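Local structure of nucleoprotein (Human coronavirus NL63, 5N4K) at residues A[99-104]-A[110-115]; A[49-54]-A[139-144]; A[33-38]-A[135-140]. The protein probably packages the viral genomic RNA into a helical ribonucleocapsid, and this chain is its N-terminal, RNA-binding domain. All blocks are in the same frame, centred on the assembly; numbering follows the deposited sequence.

Contact 1: residues A[99-104]-A[110-115]. With SO4 (sulfate ion), chain I; SO4 (sulfate ion), chain J.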
loop_
_atom_site.group_PDB
_atom_site.type_symbol
_atom_site.label_atom_id
_atom_site.label_comp_id
_atom_site.label_asym_id
_atom_site.label_seq_id
_atom_site.Cartn_x
_atom_site.Cartn_y
_atom_site.Cartn_z
ATOM N N LEU A 99 -0.923 5.016 -10.948
ATOM C CA LEU A 99 0.373 4.880 -11.604
ATOM C C LEU A 99 0.255 4.450 -13.056
ATOM O O LEU A 99 -0.462 3.553 -13.383
ATOM C CB LEU A 99 1.287 3.916 -10.867
ATOM C CG LEU A 99 1.750 4.305 -9.463
ATOM C CD1 LEU A 99 2.612 3.210 -8.857
ATOM C CD2 LEU A 99 2.375 5.666 -9.371
ATOM N N LYS A 100 1.040 5.132 -13.894
ATOM C CA LYS A 100 1.259 4.712 -15.272
ATOM C C LYS A 100 2.160 3.505 -15.283
ATOM O O LYS A 100 2.886 3.297 -14.366
ATOM C CB LYS A 100 1.819 5.915 -16.083
ATOM C CG LYS A 100 0.964 7.206 -16.061
ATOM C CD LYS A 100 1.544 8.266 -16.999
ATOM C CE LYS A 100 0.694 9.529 -17.076
ATOM N NZ LYS A 100 1.224 10.546 -18.040
ATOM N N PHE A 101 2.119 2.743 -16.374
ATOM C CA PHE A 101 2.934 1.550 -16.440
ATOM C C PHE A 101 4.369 1.845 -16.213
ATOM O O PHE A 101 4.969 2.705 -16.944
ATOM C CB PHE A 101 2.756 0.837 -17.822
ATOM C CG PHE A 101 3.431 -0.497 -17.902
ATOM C CD1 PHE A 101 3.169 -1.509 -16.949
ATOM C CD2 PHE A 101 4.373 -0.773 -18.871
ATOM C CE1 PHE A 101 3.763 -2.727 -17.020
ATOM C CE2 PHE A 101 5.017 -2.013 -18.893
ATOM C CZ PHE A 101 4.752 -2.970 -17.979
ATOM N N ARG A 102 5.016 1.260 -15.296
ATOM C CA ARG A 102 6.399 1.370 -14.956
ATOM C C ARG A 102 6.811 2.664 -14.274
ATOM O O ARG A 102 7.997 2.874 -13.991
ATOM C CB ARG A 102 7.311 1.100 -16.149
ATOM C CG ARG A 102 7.206 -0.395 -16.567
ATOM C CD ARG A 102 7.887 -0.695 -17.898
ATOM N NE ARG A 102 9.266 -0.526 -17.878
ATOM C CZ ARG A 102 10.000 0.292 -18.694
ATOM N NH1 ARG A 102 9.421 1.132 -19.542
ATOM N NH2 ARG A 102 11.280 0.288 -18.400
ATOM N N GLN A 103 5.841 3.447 -13.871
ATOM C CA GLN A 103 6.128 4.580 -12.970
ATOM C C GLN A 103 6.760 4.100 -11.716
ATOM O O GLN A 103 6.283 3.167 -11.128
ATOM C CB GLN A 103 4.839 5.365 -12.734
ATOM C CG GLN A 103 4.998 6.666 -12.062
ATOM C CD GLN A 103 3.747 7.503 -12.128
ATOM O OE1 GLN A 103 2.727 7.317 -12.819
ATOM N NE2 GLN A 103 3.825 8.516 -11.226
ATOM N N ARG A 104 7.876 4.704 -11.328
ATOM C CA ARG A 104 8.664 4.133 -10.273
ATOM C C ARG A 104 8.056 4.347 -8.921
ATOM O O ARG A 104 7.751 5.501 -8.509
ATOM C CB ARG A 104 10.051 4.722 -10.276
ATOM C CG ARG A 104 10.889 4.380 -11.453
ATOM C CD ARG A 104 12.114 5.321 -11.520
ATOM N NE ARG A 104 11.760 6.754 -11.759
ATOM C CZ ARG A 104 11.921 7.770 -10.883
ATOM N NH1 ARG A 104 12.451 7.572 -9.671
ATOM N NH2 ARG A 104 11.532 8.997 -11.210
ATOM N N TRP A 110 6.565 -4.243 -11.935
ATOM C CA TRP A 110 5.732 -4.220 -13.105
ATOM C C TRP A 110 5.834 -5.456 -13.996
ATOM O O TRP A 110 6.973 -5.972 -14.202
ATOM C CB TRP A 110 6.110 -2.956 -13.879
ATOM C CG TRP A 110 5.823 -1.692 -13.067
ATOM C CD1 TRP A 110 6.708 -0.977 -12.316
ATOM C CD2 TRP A 110 4.568 -1.062 -12.969
ATOM N NE1 TRP A 110 6.046 0.106 -11.774
ATOM C CE2 TRP A 110 4.750 0.091 -12.136
ATOM C CE3 TRP A 110 3.310 -1.351 -13.435
ATOM C CZ2 TRP A 110 3.653 0.876 -11.818
ATOM C CZ3 TRP A 110 2.232 -0.520 -13.165
ATOM C CH2 TRP A 110 2.463 0.608 -12.345
ATOM N N VAL A 111 4.714 -5.854 -14.540
ATOM C CA VAL A 111 4.674 -7.075 -15.380
ATOM C C VAL A 111 3.771 -6.838 -16.529
ATOM O O VAL A 111 2.752 -6.136 -16.490
ATOM C CB VAL A 111 4.221 -8.320 -14.562
ATOM C CG1 VAL A 111 5.309 -8.770 -13.602
ATOM C CG2 VAL A 111 2.871 -8.062 -13.883
ATOM N N ALA A 112 4.110 -7.485 -17.690
ATOM C CA ALA A 112 3.255 -7.444 -18.876
ATOM C C ALA A 112 3.594 -8.615 -19.778
ATOM O O ALA A 112 4.756 -8.981 -19.875
ATOM C CB ALA A 112 3.495 -6.160 -19.692
ATOM N N LYS A 113 2.577 -9.146 -20.417
ATOM C CA LYS A 113 2.805 -10.117 -21.451
ATOM C C LYS A 113 2.810 -9.489 -22.838
ATOM O O LYS A 113 2.339 -8.396 -23.028
ATOM C CB LYS A 113 1.714 -11.133 -21.428
ATOM C CG LYS A 113 1.841 -12.098 -20.244
ATOM C CD LYS A 113 0.749 -13.163 -20.454
ATOM C CE LYS A 113 1.029 -14.431 -19.760
ATOM N NZ LYS A 113 -0.168 -15.302 -19.775
ATOM N N GLU A 114 3.420 -10.220 -23.803
ATOM C CA GLU A 114 3.414 -9.825 -25.191
ATOM C C GLU A 114 1.996 -9.606 -25.670
ATOM O O GLU A 114 1.030 -10.379 -25.356
ATOM C CB GLU A 114 4.082 -10.933 -26.001
ATOM C CG GLU A 114 4.260 -10.543 -27.437
ATOM C CD GLU A 114 4.993 -11.625 -28.239
ATOM O OE1 GLU A 114 4.391 -12.657 -28.512
ATOM O OE2 GLU A 114 6.168 -11.462 -28.588
ATOM N N GLY A 115 1.751 -8.497 -26.343
ATOM C CA GLY A 115 0.422 -8.106 -26.818
ATOM C C GLY A 115 -0.328 -7.162 -25.923
ATOM O O GLY A 115 -1.403 -6.680 -26.369
HETATM S S SO4 I . 10.855 -1.493 -14.900
HETATM O O1 SO4 I . 12.128 -2.074 -14.451
HETATM O O2 SO4 I . 10.409 -2.225 -16.092
HETATM O O3 SO4 I . 9.757 -1.374 -13.914
HETATM O O4 SO4 I . 11.147 -0.073 -15.199
HETATM S S SO4 J . 5.550 -13.243 -23.161
HETATM O O1 SO4 J . 6.216 -14.215 -22.289
HETATM O O2 SO4 J . 5.290 -13.908 -24.450
HETATM O O3 SO4 J . 6.327 -11.991 -23.396
HETATM O O4 SO4 J . 4.485 -12.664 -22.507
#

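Contact 2: residues A[49-54]-A[139-144]. With SO4 (sulfate ion), chain J; SO4 (sulfate ion), chain G.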
loop_
_atom_site.group_PDB
_atom_site.type_symbol
_atom_site.label_atom_id
_atom_site.label_comp_id
_atom_site.label_asym_id
_atom_site.label_seq_id
_atom_site.Cartn_x
_atom_site.Cartn_y
_atom_site.Cartn_z
ATOM N N ARG A 49 9.527 -10.444 -15.909
ATOM C CA ARG A 49 8.905 -9.349 -16.608
ATOM C C ARG A 49 7.511 -9.627 -16.992
ATOM O O ARG A 49 6.717 -8.679 -17.155
ATOM C CB ARG A 49 9.722 -9.026 -17.862
ATOM C CG ARG A 49 9.614 -10.081 -18.985
ATOM C CD ARG A 49 10.415 -9.893 -20.222
ATOM N NE ARG A 49 10.150 -10.995 -21.101
ATOM C CZ ARG A 49 9.163 -11.076 -21.944
ATOM N NH1 ARG A 49 8.385 -10.034 -22.176
ATOM N NH2 ARG A 49 8.952 -12.205 -22.608
ATOM N N ASN A 50 7.138 -10.907 -17.249
ATOM C CA ASN A 50 5.896 -11.255 -17.814
ATOM C C ASN A 50 5.066 -12.169 -16.887
ATOM O O ASN A 50 4.174 -12.880 -17.363
ATOM C CB ASN A 50 6.060 -11.979 -19.175
ATOM C CG ASN A 50 6.995 -13.163 -19.053
ATOM O OD1 ASN A 50 7.785 -13.342 -18.163
ATOM N ND2 ASN A 50 6.953 -13.963 -20.175
ATOM N N LEU A 51 5.247 -12.008 -15.575
ATOM C CA LEU A 51 4.528 -12.852 -14.575
ATOM C C LEU A 51 3.175 -12.225 -14.340
ATOM O O LEU A 51 2.917 -11.587 -13.286
ATOM C CB LEU A 51 5.346 -12.979 -13.357
ATOM C CG LEU A 51 4.758 -14.071 -12.370
ATOM C CD1 LEU A 51 5.062 -15.470 -12.907
ATOM C CD2 LEU A 51 5.291 -13.950 -10.986
ATOM N N VAL A 52 2.237 -12.460 -15.260
ATOM C CA VAL A 52 0.866 -12.007 -15.207
ATOM C C VAL A 52 -0.068 -13.216 -14.985
ATOM O O VAL A 52 -0.068 -14.109 -15.857
ATOM C CB VAL A 52 0.407 -11.227 -16.484
ATOM C CG1 VAL A 52 -0.950 -10.700 -16.314
ATOM C CG2 VAL A 52 1.399 -10.111 -16.853
ATOM N N PRO A 53 -0.888 -13.219 -13.920
ATOM C CA PRO A 53 -1.849 -14.339 -13.767
ATOM C C PRO A 53 -2.718 -14.449 -14.938
ATOM O O PRO A 53 -3.115 -13.513 -15.583
ATOM C CB PRO A 53 -2.668 -13.944 -12.552
ATOM C CG PRO A 53 -1.809 -13.050 -11.792
ATOM C CD PRO A 53 -0.940 -12.278 -12.795
ATOM N N ILE A 54 -3.098 -15.690 -15.256
ATOM C CA ILE A 54 -3.982 -15.988 -16.383
ATOM C C ILE A 54 -5.486 -16.010 -16.000
ATOM O O ILE A 54 -5.779 -16.390 -14.903
ATOM C CB ILE A 54 -3.597 -17.410 -16.961
ATOM C CG1 ILE A 54 -2.167 -17.404 -17.538
ATOM C CG2 ILE A 54 -4.595 -17.911 -17.992
ATOM C CD1 ILE A 54 -1.575 -18.792 -17.682
ATOM N N ILE A 139 4.539 -19.447 -17.457
ATOM C CA ILE A 139 5.922 -19.645 -17.194
ATOM C C ILE A 139 6.089 -20.334 -15.838
ATOM O O ILE A 139 5.204 -20.238 -15.005
ATOM C CB ILE A 139 6.775 -18.357 -17.234
ATOM C CG1 ILE A 139 6.227 -17.317 -16.273
ATOM C CG2 ILE A 139 6.740 -17.699 -18.590
ATOM C CD1 ILE A 139 7.218 -16.159 -16.020
ATOM N N ALA A 140 7.211 -20.978 -15.615
ATOM C CA ALA A 140 7.587 -21.544 -14.326
ATOM C C ALA A 140 7.773 -20.403 -13.337
ATOM O O ALA A 140 8.265 -19.366 -13.704
ATOM C CB ALA A 140 8.864 -22.363 -14.419
ATOM N N LEU A 141 7.402 -20.614 -12.094
ATOM C CA LEU A 141 7.835 -19.713 -11.025
ATOM C C LEU A 141 9.247 -19.887 -10.740
ATOM O O LEU A 141 9.730 -21.048 -10.589
ATOM C CB LEU A 141 7.092 -19.967 -9.735
ATOM C CG LEU A 141 5.684 -19.446 -9.673
ATOM C CD1 LEU A 141 4.946 -19.788 -8.397
ATOM C CD2 LEU A 141 5.518 -17.964 -9.891
ATOM N N PRO A 142 10.030 -18.835 -10.625
ATOM C CA PRO A 142 11.363 -18.938 -10.082
ATOM C C PRO A 142 11.412 -19.542 -8.695
ATOM O O PRO A 142 10.429 -19.488 -7.977
ATOM C CB PRO A 142 11.851 -17.456 -10.089
ATOM C CG PRO A 142 10.956 -16.759 -11.107
ATOM C CD PRO A 142 9.647 -17.405 -10.896
ATOM N N PRO A 143 12.616 -20.047 -8.306
ATOM C CA PRO A 143 12.706 -20.771 -7.028
ATOM C C PRO A 143 12.309 -19.943 -5.820
ATOM O O PRO A 143 11.825 -20.469 -4.815
ATOM C CB PRO A 143 14.178 -21.148 -6.981
ATOM C CG PRO A 143 14.617 -21.202 -8.326
ATOM C CD PRO A 143 13.881 -20.108 -9.076
ATOM N N GLU A 144 12.467 -18.624 -5.903
ATOM C CA GLU A 144 12.175 -17.730 -4.750
ATOM C C GLU A 144 10.714 -17.358 -4.587
ATOM O O GLU A 144 10.399 -16.724 -3.595
ATOM C CB GLU A 144 12.971 -16.453 -4.944
ATOM C CG GLU A 144 14.477 -16.595 -5.056
ATOM C CD GLU A 144 14.997 -16.903 -6.464
ATOM O OE1 GLU A 144 14.216 -17.118 -7.467
ATOM O OE2 GLU A 144 16.271 -16.994 -6.486
HETATM S S SO4 J . 5.550 -13.243 -23.161
HETATM O O1 SO4 J . 6.216 -14.215 -22.289
HETATM O O2 SO4 J . 5.290 -13.908 -24.450
HETATM O O3 SO4 J . 6.327 -11.991 -23.396
HETATM O O4 SO4 J . 4.485 -12.664 -22.507
HETATM S S SO4 G . 13.286 -12.671 -19.238
HETATM O O1 SO4 G . 14.493 -13.454 -19.547
HETATM O O2 SO4 G . 12.185 -12.837 -20.272
HETATM O O3 SO4 G . 12.624 -12.983 -17.893
HETATM O O4 SO4 G . 13.741 -11.343 -18.921
#

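Contact 3: residues A[33-38]-A[135-140]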
loop_
_atom_site.group_PDB
_atom_site.type_symbol
_atom_site.label_atom_id
_atom_site.label_comp_id
_atom_site.label_asym_id
_atom_site.label_seq_id
_atom_site.Cartn_x
_atom_site.Cartn_y
_atom_site.Cartn_z
ATOM N N MET A 33 -4.768 -14.779 -4.908
ATOM C CA MET A 33 -3.909 -15.026 -3.793
ATOM C C MET A 33 -2.538 -14.412 -4.000
ATOM O O MET A 33 -2.065 -14.330 -5.143
ATOM C CB MET A 33 -3.773 -16.564 -3.541
ATOM C CG MET A 33 -5.071 -17.175 -2.941
ATOM S SD MET A 33 -5.548 -16.549 -1.346
ATOM C CE MET A 33 -4.299 -17.304 -0.279
ATOM N N PRO A 34 -1.854 -14.035 -2.928
ATOM C CA PRO A 34 -0.475 -13.527 -3.054
ATOM C C PRO A 34 0.517 -14.616 -3.359
ATOM O O PRO A 34 0.257 -15.830 -3.183
ATOM C CB PRO A 34 -0.200 -12.903 -1.708
ATOM C CG PRO A 34 -1.073 -13.674 -0.750
ATOM C CD PRO A 34 -2.267 -14.063 -1.526
ATOM N N LEU A 35 1.723 -14.193 -3.757
ATOM C CA LEU A 35 2.891 -15.035 -3.759
ATOM C C LEU A 35 3.723 -14.635 -2.543
ATOM O O LEU A 35 3.699 -13.476 -2.045
ATOM C CB LEU A 35 3.741 -14.875 -5.004
ATOM C CG LEU A 35 2.956 -15.032 -6.279
ATOM C CD1 LEU A 35 3.915 -14.745 -7.478
ATOM C CD2 LEU A 35 2.304 -16.364 -6.367
ATOM N N LEU A 36 4.569 -15.592 -2.103
ATOM C CA LEU A 36 5.530 -15.374 -1.074
ATOM C C LEU A 36 6.934 -15.272 -1.727
ATOM O O LEU A 36 7.256 -16.080 -2.585
ATOM C CB LEU A 36 5.419 -16.620 -0.126
ATOM C CG LEU A 36 6.053 -16.395 1.182
ATOM C CD1 LEU A 36 5.258 -15.405 2.060
ATOM C CD2 LEU A 36 6.144 -17.786 1.853
ATOM N N VAL A 37 7.743 -14.330 -1.268
ATOM C CA VAL A 37 9.102 -14.157 -1.783
ATOM C C VAL A 37 10.071 -14.642 -0.736
ATOM O O VAL A 37 10.305 -13.949 0.255
ATOM C CB VAL A 37 9.401 -12.714 -2.130
ATOM C CG1 VAL A 37 10.704 -12.643 -2.882
ATOM C CG2 VAL A 37 8.365 -12.142 -3.065
ATOM N N SER A 38 10.602 -15.864 -0.943
ATOM C CA SER A 38 11.536 -16.420 0.035
ATOM C C SER A 38 12.980 -16.067 -0.403
ATOM O O SER A 38 13.214 -15.196 -1.309
ATOM C CB SER A 38 11.237 -17.904 0.203
ATOM O OG SER A 38 9.887 -18.060 0.717
ATOM N N PRO A 135 -3.375 -17.868 -8.441
ATOM C CA PRO A 135 -2.866 -17.436 -9.757
ATOM C C PRO A 135 -2.130 -18.512 -10.506
ATOM O O PRO A 135 -1.280 -19.169 -9.906
ATOM C CB PRO A 135 -1.962 -16.301 -9.356
ATOM C CG PRO A 135 -1.426 -16.608 -8.048
ATOM C CD PRO A 135 -2.584 -17.327 -7.342
ATOM N N LYS A 136 -2.434 -18.674 -11.766
ATOM C CA LYS A 136 -1.717 -19.641 -12.627
ATOM C C LYS A 136 -0.986 -18.824 -13.704
ATOM O O LYS A 136 -1.513 -17.778 -14.142
ATOM C CB LYS A 136 -2.742 -20.551 -13.311
ATOM C CG LYS A 136 -3.502 -21.418 -12.315
ATOM C CD LYS A 136 -2.732 -22.650 -11.988
ATOM C CE LYS A 136 -3.025 -23.647 -13.139
ATOM N NZ LYS A 136 -1.985 -24.525 -13.754
ATOM N N PHE A 137 0.116 -19.392 -14.175
ATOM C CA PHE A 137 1.059 -18.720 -15.068
ATOM C C PHE A 137 1.402 -19.556 -16.291
ATOM O O PHE A 137 1.384 -20.823 -16.251
ATOM C CB PHE A 137 2.296 -18.300 -14.350
ATOM C CG PHE A 137 2.026 -17.449 -13.106
ATOM C CD1 PHE A 137 1.640 -16.138 -13.213
ATOM C CD2 PHE A 137 2.105 -18.022 -11.857
ATOM C CE1 PHE A 137 1.385 -15.361 -12.077
ATOM C CE2 PHE A 137 1.815 -17.255 -10.714
ATOM C CZ PHE A 137 1.458 -15.936 -10.858
ATOM N N SER A 138 1.850 -18.879 -17.293
ATOM C CA SER A 138 2.402 -19.456 -18.566
ATOM C C SER A 138 3.876 -19.809 -18.510
ATOM O O SER A 138 4.463 -20.364 -19.476
ATOM C CB SER A 138 2.239 -18.349 -19.695
ATOM O OG SER A 138 0.951 -17.970 -19.784
ATOM N N ILE A 139 4.539 -19.447 -17.457
ATOM C CA ILE A 139 5.922 -19.645 -17.194
ATOM C C ILE A 139 6.089 -20.334 -15.838
ATOM O O ILE A 139 5.204 -20.238 -15.005
ATOM C CB ILE A 139 6.775 -18.357 -17.234
ATOM C CG1 ILE A 139 6.227 -17.317 -16.273
ATOM C CG2 ILE A 139 6.740 -17.699 -18.590
ATOM C CD1 ILE A 139 7.218 -16.159 -16.020
ATOM N N ALA A 140 7.211 -20.978 -15.615
ATOM C CA ALA A 140 7.587 -21.544 -14.326
ATOM C C ALA A 140 7.773 -20.403 -13.337
ATOM O O ALA A 140 8.265 -19.366 -13.704
ATOM C CB ALA A 140 8.864 -22.363 -14.419
#

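Contact 1: residues A[99-104]-A[110-115]
The indole of Trp-110 lies with one face against the type II beta turn that runs from Lys-100 to Gln-103. The turn belongs to the loop between strands 80-90 and 108-112 of the N-terminal domain, and Trp-110 stands on the second of these, an outermost strand of the antiparallel sheet within this chain. Backbone covers one indole face. Arg-102 CA sits 3.4 Å from the centroid of the Trp-110 five-membered ring and almost on its normal, a CH-pi contact. Phe-101 CA makes a second one over the six-membered ring. Leu-99 meets the indole differently: its CB lies in the ring plane, 3.8 Å from Trp-110 CH2. The Phe-101 ring is turned steeply against the indole, with the planes at 82°, but the pair is oblique. Phe-101 CG is anti to the backbone N (chi1 -173°), which carries the ring along the strand: Phe-101 CD1 lies 3.5 Å from Trp-110 CE3, and CZ reaches Ala-112 CB. Gln-103 N to Lys-100 O closes the turn, and Lys-100 N adds a second link, a nearly straight bond of 3.0 Å to Gln-103 OE1. Tyr-65 packs edge-to-face with Trp-110, and Phe-101 and Ala-112 both rest on Ile-63 of strand 63-73. The Arg-102 side chain sets out away from the strand and bends at chi3. Its NE donates nearly straight to O2 of a sulfate ion, probably from the crystallisation liquor, at 2.7 Å. Across the contact the single hydrogen bond is weak: Trp-110 NE1 to Gln-103 O, 3.1 Å with an angle of 132° at the hydrogen.

Contact 2: residues A[49-54]-A[139-144]
Neither segment is helix or strand, and the backbones stay apart, with Leu-51 CA and Ile-139 CA, the nearest such pair, 7.4 Å from each other. At that distance the contact joins two loops of the N-terminal domain through side chains alone. Leu-51 is the centre of an inverse gamma turn, closed by Val-52 N to Asn-50 O at 2.9 Å. Leu-51 CD1 is the shared point. It lies 3.8 Å from Ile-139 CD1 and 3.9 Å from Leu-141 CD2. The Leu-51 side chain meets Ile-139 at a slant and Leu-141 at about a right angle. CG of Leu-51 is anti to the backbone N (chi1 -170°), which sends the isobutyl group across to the 139-144 loop. Ile-139 holds CG1 between its backbone N and carbonyl carbon (chi1 56°), and from there CD1 also reaches Asn-50 OD1, at 3.6 Å. Outside the two segments, Phe-137 also packs on Leu-51, and Trp-66 NE1 bonds to Leu-51 O. Arg-49 turns to two sulfate ions, probably from the crystallisation liquor. Its NE donates to O2 of one, which lies in the guanidinium plane, at 2.9 Å. Its NH2 donates to O3 of the other at 2.7 Å, and that ion also takes a bond from Glu-114 N. No hydrogen bond links the two segments, so the join rests on apolar packing. Arg-49, which takes no part in that packing, holds anions, which is at most consistent with the predicted RNA-binding role.

Contact 3: residues A[33-38]-A[135-140]
Phe-137 brings the one flat ring that takes part, and it meets Leu-35 on strand 35-37, the first along the chain. The ring receives the leucine obliquely, neither squarely over a face nor at the edge, with Leu-35 CD1 4.3 Å from Phe-137 CZ. Pro-135 adds a puckered ring that offers CG and CD to the other segment. Pro-135 CG lies 4.1 Å from Leu-35 CD2. The same Pro-135 CG is 3.7 Å from the carbonyl oxygen Met-33 O. Pro-135 CD meets Met-33 CB, also at 4.1 Å. Leu-35 thus sends one methyl to each ring. The leucine and proline side chains slide past each other in opposite directions. Met-33 joins through CB, and in the conformer given its side chain leads away beyond that atom. The surroundings extend this apolar cluster: Trp-66 of strand 63-73 packs on both Leu-35 and Phe-137, and Val-147 of strand 145-147 touches Leu-35 and Pro-135. The contact lays the 135-140 loop against strand 35-37, which pairs with 80-90 and 145-147 in the sheet. With no hydrogen bond between the segments and separations mostly above 4 Å, what holds them is dispersion and the burial of Leu-35 and Pro-135, an interaction with little directional demand.

How the contacts relate
From the N terminus, the chain first passes 33-38, on strand 35-37, and then 49-54, after helix 43-46. It goes on through the central strands 63-73 and 80-90 to contact 1, a short closure between 99-104 and 110-115. Beyond strand 108-112 it closes contact 3 at 135-140 and contact 2 at 139-144. Contact 1 lies within both longer loops. Contacts 2 and 3 are interleaved and end on the same part of the chain, sharing Ile-139 and Ala-140. Their centres are 6 Å apart, and Ile-54 N to Lys-136 O probably bonds them. Probable bonds from Ala-112 N to Arg-49 O and from Lys-113 NZ to Ser-138 OG join strand 108-112 and the residue after it to these loops.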